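Local coordinates for protein Lys-gingipain W83 (PDB 6I9A) that cleaves proteins after lysine residues as a secreted cysteine protease and likely virulence factor of Porphyromonas gingivalis, at residues 277-291 against 344-358. Numbering follows the deposited sequence.
With H8E (benzyl-N-[(2S)-1-[[(3S)-7-amino-1-(benzylamino)-1,2-dioxoheptan-3-yl]amino]-5-(2-methyl-2-phenylhydrazinyl)-1,5-dioxopentan-2-yl]carbamate), chain I.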
loop_
_atom_site.group_PDB
_atom_site.type_symbol
_atom_site.label_atom_id
_atom_site.label_comp_id
_atom_site.label_asym_id
_atom_site.label_seq_id
_atom_site.Cartn_x
_atom_site.Cartn_y
_atom_site.Cartn_z
ATOM N N ILE A 277 6.321 2.189 -3.362
ATOM C CA ILE A 277 5.687 3.402 -3.893
ATOM C C ILE A 277 6.760 4.213 -4.609
ATOM O O ILE A 277 7.824 4.476 -4.016
ATOM C CB ILE A 277 5.071 4.272 -2.756
ATOM C CG1 ILE A 277 3.889 3.513 -2.111
ATOM C CG2 ILE A 277 4.592 5.609 -3.345
ATOM C CD1 ILE A 277 3.482 4.102 -0.756
ATOM N N GLY A 278 6.523 4.569 -5.852
ATOM C CA GLY A 278 7.463 5.402 -6.571
ATOM C C GLY A 278 6.791 6.014 -7.772
ATOM O O GLY A 278 5.577 5.835 -8.011
ATOM N N SER A 279 7.575 6.731 -8.557
ATOM C CA SER A 279 7.075 7.514 -9.684
ATOM C C SER A 279 7.450 6.890 -11.012
ATOM O O SER A 279 8.576 6.440 -11.213
ATOM C CB SER A 279 7.684 8.906 -9.619
ATOM O OG SER A 279 7.168 9.736 -10.658
ATOM N N SER A 280 6.465 6.833 -11.937
ATOM C CA SER A 280 6.729 6.372 -13.302
ATOM C C SER A 280 7.529 7.426 -14.124
ATOM O O SER A 280 8.545 7.069 -14.712
ATOM C CB SER A 280 5.394 6.002 -13.944
ATOM O OG SER A 280 5.608 5.789 -15.329
ATOM N N PRO A 281 7.138 8.707 -14.119
ATOM C CA PRO A 281 7.935 9.746 -14.804
ATOM C C PRO A 281 8.924 10.349 -13.802
ATOM O O PRO A 281 9.094 9.885 -12.648
ATOM C CB PRO A 281 6.881 10.759 -15.186
ATOM C CG PRO A 281 5.969 10.783 -13.952
ATOM C CD PRO A 281 5.861 9.283 -13.632
ATOM N N ASN A 282 9.560 11.444 -14.185
ATOM C CA ASN A 282 10.380 12.192 -13.232
ATOM C C ASN A 282 9.537 12.666 -12.073
ATOM O O ASN A 282 8.354 13.009 -12.260
ATOM C CB ASN A 282 10.983 13.429 -13.935
ATOM C CG ASN A 282 11.965 13.052 -15.021
ATOM O OD1 ASN A 282 12.429 11.923 -15.114
ATOM N ND2 ASN A 282 12.336 14.028 -15.857
ATOM N N SER A 283 10.110 12.725 -10.890
ATOM C CA SER A 283 9.465 13.413 -9.776
ATOM C C SER A 283 10.176 14.744 -9.583
ATOM O O SER A 283 11.211 14.978 -10.226
ATOM C CB SER A 283 9.403 12.577 -8.492
ATOM O OG SER A 283 10.682 12.516 -7.881
ATOM N N TYR A 284 9.624 15.618 -8.734
ATOM C CA TYR A 284 10.178 16.962 -8.601
ATOM C C TYR A 284 10.458 17.283 -7.173
ATOM O O TYR A 284 9.749 16.858 -6.253
ATOM C CB TYR A 284 9.189 18.005 -9.191
ATOM C CG TYR A 284 9.197 17.958 -10.696
ATOM C CD1 TYR A 284 8.505 16.967 -11.398
ATOM C CD2 TYR A 284 9.966 18.862 -11.428
ATOM C CE1 TYR A 284 8.624 16.857 -12.777
ATOM C CE2 TYR A 284 10.081 18.768 -12.809
ATOM C CZ TYR A 284 9.386 17.792 -13.477
ATOM O OH TYR A 284 9.504 17.795 -14.849
ATOM N N TRP A 285 11.520 18.082 -6.965
ATOM C CA TRP A 285 11.925 18.384 -5.591
ATOM C C TRP A 285 10.836 19.066 -4.795
ATOM O O TRP A 285 10.663 18.754 -3.608
ATOM C CB TRP A 285 13.199 19.245 -5.623
ATOM C CG TRP A 285 14.449 18.461 -5.905
ATOM C CD1 TRP A 285 15.101 18.361 -7.098
ATOM C CD2 TRP A 285 15.162 17.602 -4.984
ATOM N NE1 TRP A 285 16.200 17.526 -6.976
ATOM C CE2 TRP A 285 16.254 17.050 -5.700
ATOM C CE3 TRP A 285 14.993 17.266 -3.628
ATOM C CZ2 TRP A 285 17.175 16.196 -5.110
ATOM C CZ3 TRP A 285 15.925 16.423 -3.033
ATOM C CH2 TRP A 285 16.988 15.889 -3.782
ATOM N N GLY A 286 10.147 20.064 -5.367
ATOM C CA GLY A 286 9.144 20.781 -4.577
ATOM C C GLY A 286 7.953 19.936 -4.194
ATOM O O GLY A 286 7.645 19.744 -3.021
ATOM N N GLU A 287 7.288 19.334 -5.208
ATOM C CA GLU A 287 6.124 18.486 -4.906
ATOM C C GLU A 287 6.527 17.306 -4.027
ATOM O O GLU A 287 5.738 16.962 -3.163
ATOM C CB GLU A 287 5.425 17.989 -6.156
ATOM C CG GLU A 287 4.370 18.923 -6.739
ATOM C CD GLU A 287 4.867 20.070 -7.591
ATOM O OE1 GLU A 287 6.086 20.367 -7.586
ATOM O OE2 GLU A 287 4.001 20.673 -8.289
ATOM N N ASP A 288 7.720 16.696 -4.225
ATOM C CA ASP A 288 8.068 15.576 -3.339
ATOM C C ASP A 288 8.252 16.048 -1.900
ATOM O O ASP A 288 8.019 15.289 -0.950
ATOM C CB ASP A 288 9.338 14.865 -3.796
ATOM C CG ASP A 288 9.175 13.775 -4.834
ATOM O OD1 ASP A 288 8.010 13.522 -5.283
ATOM O OD2 ASP A 288 10.186 13.134 -5.146
ATOM N N TYR A 289 8.746 17.302 -1.706
ATOM C CA TYR A 289 8.887 17.847 -0.344
ATOM C C TYR A 289 7.504 17.868 0.341
ATOM O O TYR A 289 7.336 17.383 1.441
ATOM C CB TYR A 289 9.550 19.215 -0.445
ATOM C CG TYR A 289 9.916 19.944 0.821
ATOM C CD1 TYR A 289 10.387 19.265 1.954
ATOM C CD2 TYR A 289 9.986 21.329 0.828
ATOM C CE1 TYR A 289 10.855 19.978 3.061
ATOM C CE2 TYR A 289 10.509 22.032 1.900
ATOM C CZ TYR A 289 10.938 21.353 3.015
ATOM O OH TYR A 289 11.459 22.036 4.117
ATOM N N TYR A 290 6.540 18.469 -0.338
ATOM C CA TYR A 290 5.196 18.536 0.231
ATOM C C TYR A 290 4.605 17.151 0.420
ATOM O O TYR A 290 3.946 16.885 1.428
ATOM C CB TYR A 290 4.233 19.350 -0.690
ATOM C CG TYR A 290 4.792 20.699 -1.104
ATOM C CD1 TYR A 290 5.349 21.559 -0.164
ATOM C CD2 TYR A 290 4.705 21.131 -2.421
ATOM C CE1 TYR A 290 5.881 22.786 -0.544
ATOM C CE2 TYR A 290 5.208 22.366 -2.809
ATOM C CZ TYR A 290 5.783 23.192 -1.861
ATOM O OH TYR A 290 6.288 24.409 -2.262
ATOM N N TRP A 291 4.863 16.263 -0.560
ATOM C CA TRP A 291 4.358 14.880 -0.496
ATOM C C TRP A 291 4.677 14.239 0.831
ATOM O O TRP A 291 3.811 13.686 1.493
ATOM C CB TRP A 291 4.974 14.120 -1.668
ATOM C CG TRP A 291 4.340 12.828 -2.065
ATOM C CD1 TRP A 291 3.518 12.653 -3.137
ATOM C CD2 TRP A 291 4.587 11.514 -1.531
ATOM N NE1 TRP A 291 3.223 11.328 -3.302
ATOM C CE2 TRP A 291 3.891 10.595 -2.347
ATOM C CE3 TRP A 291 5.356 11.017 -0.469
ATOM C CZ2 TRP A 291 3.960 9.214 -2.163
ATOM C CZ3 TRP A 291 5.365 9.644 -0.235
ATOM C CH2 TRP A 291 4.698 8.751 -1.090
ATOM N N ASN A 344 1.484 27.771 -2.741
ATOM C CA ASN A 344 2.901 27.507 -2.551
ATOM C C ASN A 344 3.633 27.366 -3.886
ATOM O O ASN A 344 2.998 27.160 -4.922
ATOM C CB ASN A 344 3.071 26.149 -1.830
ATOM C CG ASN A 344 2.611 26.067 -0.414
ATOM O OD1 ASN A 344 2.491 24.944 0.097
ATOM N ND2 ASN A 344 2.377 27.201 0.280
ATOM N N ILE A 345 4.966 27.421 -3.881
ATOM C CA ILE A 345 5.760 27.182 -5.098
ATOM C C ILE A 345 5.474 25.761 -5.561
ATOM O O ILE A 345 5.585 24.813 -4.775
ATOM C CB ILE A 345 7.255 27.355 -4.738
ATOM C CG1 ILE A 345 7.556 28.837 -4.455
ATOM C CG2 ILE A 345 8.164 26.839 -5.866
ATOM C CD1 ILE A 345 8.994 29.013 -3.844
ATOM N N THR A 346 5.168 25.584 -6.809
ATOM C CA THR A 346 4.992 24.259 -7.384
ATOM C C THR A 346 5.882 24.141 -8.626
ATOM O O THR A 346 6.165 25.128 -9.308
ATOM C CB THR A 346 3.528 23.939 -7.662
ATOM O OG1 THR A 346 3.001 24.860 -8.584
ATOM C CG2 THR A 346 2.652 23.881 -6.401
ATOM N N HIS A 347 6.316 22.922 -8.895
ATOM C CA HIS A 347 7.217 22.620 -10.011
ATOM C C HIS A 347 6.561 21.899 -11.167
ATOM O O HIS A 347 7.108 21.897 -12.291
ATOM C CB HIS A 347 8.395 21.782 -9.501
ATOM C CG HIS A 347 9.276 22.543 -8.544
ATOM N ND1 HIS A 347 10.149 21.882 -7.684
ATOM C CD2 HIS A 347 9.429 23.890 -8.400
ATOM C CE1 HIS A 347 10.795 22.850 -7.032
ATOM N NE2 HIS A 347 10.404 24.072 -7.430
ATOM N N ILE A 348 5.420 21.227 -10.931
ATOM C CA ILE A 348 4.842 20.476 -12.040
ATOM C C ILE A 348 3.325 20.314 -11.967
ATOM O O ILE A 348 2.699 20.102 -13.006
ATOM C CB ILE A 348 5.535 19.075 -12.135
ATOM C CG1 ILE A 348 5.331 18.369 -13.497
ATOM C CG2 ILE A 348 5.122 18.144 -10.971
ATOM C CD1 ILE A 348 5.999 19.088 -14.648
ATOM N N GLY A 349 2.732 20.386 -10.778
ATOM C CA GLY A 349 1.274 20.349 -10.731
ATOM C C GLY A 349 0.702 19.037 -10.232
ATOM O O GLY A 349 1.293 17.964 -10.360
ATOM N N ALA A 350 -0.503 19.146 -9.683
ATOM C CA ALA A 350 -1.175 18.026 -9.044
ATOM C C ALA A 350 -1.533 16.949 -10.054
ATOM O O ALA A 350 -1.409 15.748 -9.713
ATOM C CB ALA A 350 -2.434 18.505 -8.336
ATOM N N HIS A 351 -2.112 17.309 -11.199
ATOM C CA HIS A 351 -2.556 16.288 -12.135
ATOM C C HIS A 351 -1.376 15.332 -12.472
ATOM O O HIS A 351 -1.531 14.101 -12.480
ATOM C CB HIS A 351 -3.149 16.966 -13.372
ATOM C CG HIS A 351 -3.838 16.038 -14.317
ATOM N ND1 HIS A 351 -4.583 16.564 -15.369
ATOM C CD2 HIS A 351 -3.951 14.687 -14.349
ATOM C CE1 HIS A 351 -5.090 15.523 -16.031
ATOM N NE2 HIS A 351 -4.754 14.364 -15.446
ATOM N N TYR A 352 -0.222 15.917 -12.775
ATOM C CA TYR A 352 0.969 15.141 -13.034
ATOM C C TYR A 352 1.234 14.150 -11.892
ATOM O O TYR A 352 1.536 12.987 -12.136
ATOM C CB TYR A 352 2.147 16.107 -13.223
ATOM C CG TYR A 352 3.461 15.455 -13.565
ATOM C CD1 TYR A 352 4.231 14.840 -12.587
ATOM C CD2 TYR A 352 4.001 15.559 -14.845
ATOM C CE1 TYR A 352 5.481 14.310 -12.879
ATOM C CE2 TYR A 352 5.252 15.034 -15.146
ATOM C CZ TYR A 352 5.987 14.412 -14.167
ATOM O OH TYR A 352 7.249 13.964 -14.485
ATOM N N TYR A 353 1.173 14.634 -10.631
ATOM C CA TYR A 353 1.464 13.746 -9.476
ATOM C C TYR A 353 0.483 12.589 -9.376
ATOM O O TYR A 353 0.916 11.450 -9.127
ATOM C CB TYR A 353 1.541 14.526 -8.148
ATOM C CG TYR A 353 3.004 14.785 -7.817
ATOM C CD1 TYR A 353 3.598 14.217 -6.694
ATOM C CD2 TYR A 353 3.821 15.502 -8.693
ATOM C CE1 TYR A 353 4.965 14.348 -6.457
ATOM C CE2 TYR A 353 5.195 15.579 -8.501
ATOM C CZ TYR A 353 5.757 15.001 -7.382
ATOM O OH TYR A 353 7.107 15.105 -7.194
ATOM N N TRP A 354 -0.821 12.831 -9.618
ATOM C CA TRP A 354 -1.779 11.718 -9.572
ATOM C C TRP A 354 -1.485 10.728 -10.676
ATOM O O TRP A 354 -1.682 9.529 -10.456
ATOM C CB TRP A 354 -3.206 12.268 -9.622
ATOM C CG TRP A 354 -3.616 12.942 -8.342
ATOM C CD1 TRP A 354 -3.606 14.293 -8.069
ATOM C CD2 TRP A 354 -3.999 12.282 -7.124
ATOM N NE1 TRP A 354 -3.989 14.512 -6.768
ATOM C CE2 TRP A 354 -4.236 13.289 -6.153
ATOM C CE3 TRP A 354 -4.135 10.935 -6.755
ATOM C CZ2 TRP A 354 -4.647 12.987 -4.843
ATOM C CZ3 TRP A 354 -4.564 10.645 -5.480
ATOM C CH2 TRP A 354 -4.788 11.653 -4.519
ATOM N N GLU A 355 -1.008 11.168 -11.861
ATOM C CA GLU A 355 -0.597 10.246 -12.916
ATOM C C GLU A 355 0.749 9.557 -12.619
ATOM O O GLU A 355 1.032 8.493 -13.186
ATOM C CB GLU A 355 -0.433 10.995 -14.241
ATOM C CG GLU A 355 -1.724 11.434 -14.920
ATOM C CD GLU A 355 -1.494 12.104 -16.257
ATOM O OE1 GLU A 355 -0.362 12.569 -16.535
ATOM O OE2 GLU A 355 -2.456 12.139 -17.051
ATOM N N ALA A 356 1.613 10.212 -11.842
ATOM C CA ALA A 356 2.995 9.777 -11.685
ATOM C C ALA A 356 3.192 8.629 -10.687
ATOM O O ALA A 356 3.867 7.648 -10.979
ATOM C CB ALA A 356 3.856 10.963 -11.228
ATOM N N TYR A 357 2.668 8.816 -9.460
ATOM C CA TYR A 357 2.958 7.871 -8.374
ATOM C C TYR A 357 2.135 6.614 -8.483
ATOM O O TYR A 357 0.926 6.651 -8.832
ATOM C CB TYR A 357 2.821 8.560 -7.025
ATOM C CG TYR A 357 4.131 9.188 -6.564
ATOM C CD1 TYR A 357 4.493 10.487 -6.943
ATOM C CD2 TYR A 357 5.049 8.456 -5.819
ATOM C CE1 TYR A 357 5.715 11.032 -6.556
ATOM C CE2 TYR A 357 6.255 9.012 -5.412
ATOM C CZ TYR A 357 6.577 10.301 -5.772
ATOM O OH TYR A 357 7.775 10.804 -5.316
ATOM N N HIS A 358 2.777 5.489 -8.196
ATOM C CA HIS A 358 2.127 4.181 -8.236
ATOM C C HIS A 358 2.535 3.353 -7.061
ATOM O O HIS A 358 3.639 3.500 -6.534
ATOM C CB HIS A 358 2.579 3.434 -9.519
ATOM C CG HIS A 358 1.986 4.005 -10.780
ATOM N ND1 HIS A 358 2.465 5.158 -11.346
ATOM C CD2 HIS A 358 0.918 3.579 -11.508
ATOM C CE1 HIS A 358 1.684 5.403 -12.408
ATOM N NE2 HIS A 358 0.732 4.477 -12.538
HETATM C CAQ H8E I . 19.237 9.606 -13.135
HETATM C CAK H8E I . 20.394 8.843 -12.873
HETATM C CAH H8E I . 21.427 9.385 -12.107
HETATM C CAL H8E I . 21.350 10.681 -11.606
HETATM C CAR H8E I . 20.208 11.413 -11.896
HETATM C CBO H8E I . 19.133 10.902 -12.610
HETATM C CBA H8E I . 18.040 11.750 -12.885
HETATM N NBE H8E I . 17.024 11.746 -11.819
HETATM C CBL H8E I . 16.272 12.840 -11.511
HETATM O OAE H8E I . 16.483 13.939 -12.039
HETATM C CBN H8E I . 15.172 12.627 -10.476
HETATM O OAG H8E I . 15.342 11.592 -9.760
HETATM C CBS H8E I . 14.843 13.942 -9.703
HETATM C CBB H8E I . 14.135 13.695 -8.366
HETATM C CAY H8E I . 13.923 14.978 -7.558
HETATM C CAX H8E I . 13.000 14.827 -6.344
HETATM C CAW H8E I . 13.657 14.046 -5.213
HETATM N NAB H8E I . 12.712 13.972 -4.058
HETATM N NBG H8E I . 14.076 14.907 -10.503
HETATM C C H8E I . 14.455 16.144 -10.822
HETATM O O H8E I . 15.531 16.657 -10.541
HETATM C CA H8E I . 13.479 16.835 -11.765
HETATM N N H8E I . 13.581 18.290 -11.706
HETATM C CBK H8E I . 13.206 19.003 -10.615
HETATM O OAD H8E I . 12.880 18.408 -9.577
HETATM O OBI H8E I . 13.232 20.274 -10.753
HETATM C CBD H8E I . 12.929 21.129 -9.590
HETATM C CBP H8E I . 13.248 22.529 -9.868
HETATM C CAS H8E I . 12.269 23.449 -10.249
HETATM C CAM H8E I . 12.553 24.825 -10.505
HETATM C CAI H8E I . 13.907 25.194 -10.424
HETATM C CAN H8E I . 14.885 24.261 -10.113
HETATM C CAT H8E I . 14.581 22.941 -9.830
HETATM C CB H8E I . 13.751 16.375 -13.207
HETATM C CG H8E I . 15.189 16.696 -13.692
HETATM C CD H8E I . 15.529 15.920 -14.929
HETATM O OE1 H8E I . 15.179 16.324 -16.039
HETATM N NE2 H8E I . 16.160 14.761 -14.661
HETATM N NBT H8E I . 16.427 13.803 -15.651
HETATM C CAA H8E I . 15.742 12.509 -15.384
HETATM C CBQ H8E I . 17.743 13.870 -16.203
HETATM C CAU H8E I . 18.377 12.743 -16.750
HETATM C CAO H8E I . 19.636 12.857 -17.333
HETATM C CAJ H8E I . 20.280 14.087 -17.366
HETATM C CAP H8E I . 19.687 15.203 -16.792
HETATM C CAV H8E I . 18.413 15.100 -16.231
HETATM O O HOH W 1 8.549 15.727 -16.305
#
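Two tyrosine hydroxyls converge on Asp288 OD1, a buried carboxylate oxygen: Tyr353 OH lies 2.6 Å from it and Tyr357 OH 2.7 Å, and the two donors arrive from opposite faces of the carboxylate plane. Asp288 OD2 receives Ser283 OG and, at 2.9 Å, the terminal amine NAB of H8E. The case illustrates how a second shell positions a first-shell acid: the three hydroxyls of Tyr353, Tyr357 and Ser283 hold the carboxylate in its rotation, ready for the amine, and the tyrosine bonds would be expected to stabilise the negative charge that the amine meets. Tyr353 works twice, since its OH also accepts the backbone N-H of Tyr284 in a nearly straight bond (170°), while CB of Glu287 presses on its ring face, 3.5 Å from the centroid. Bent at chi2 (81°), the Glu287 chain folds its carboxylate round to the turn before helix 350-356. There OE1 takes the N-H of His347 on its syn lone pair, and Glu287 OE2 accepts Ile348 N and Gly349 N from one face of the carboxylate plane, Gly349 N at 2.8 Å. Tyr284 is sandwiched, with Ile348 CB over one ring face and the inhibitor over the other, and it directs its edge at the face of Tyr352, planes 80° apart. Tyr352 OH in turn donates to Asn282 O. Deeper in, the Tyr357 ring lies between Ser279 CB and the five-membered ring of Trp291, its centroid 4.5 Å from that of the latter, where strand 357-361 pairs antiparallel with strand 273-279. Ser283 O and Trp285 N bind the inhibitor's backbone, while Asp288 and the Trp285 ring form part of the lysine-binding S1 pocket of gingipain K, beside the nucleophile Cys249 in the caspase-like fold of clan CD peptidases.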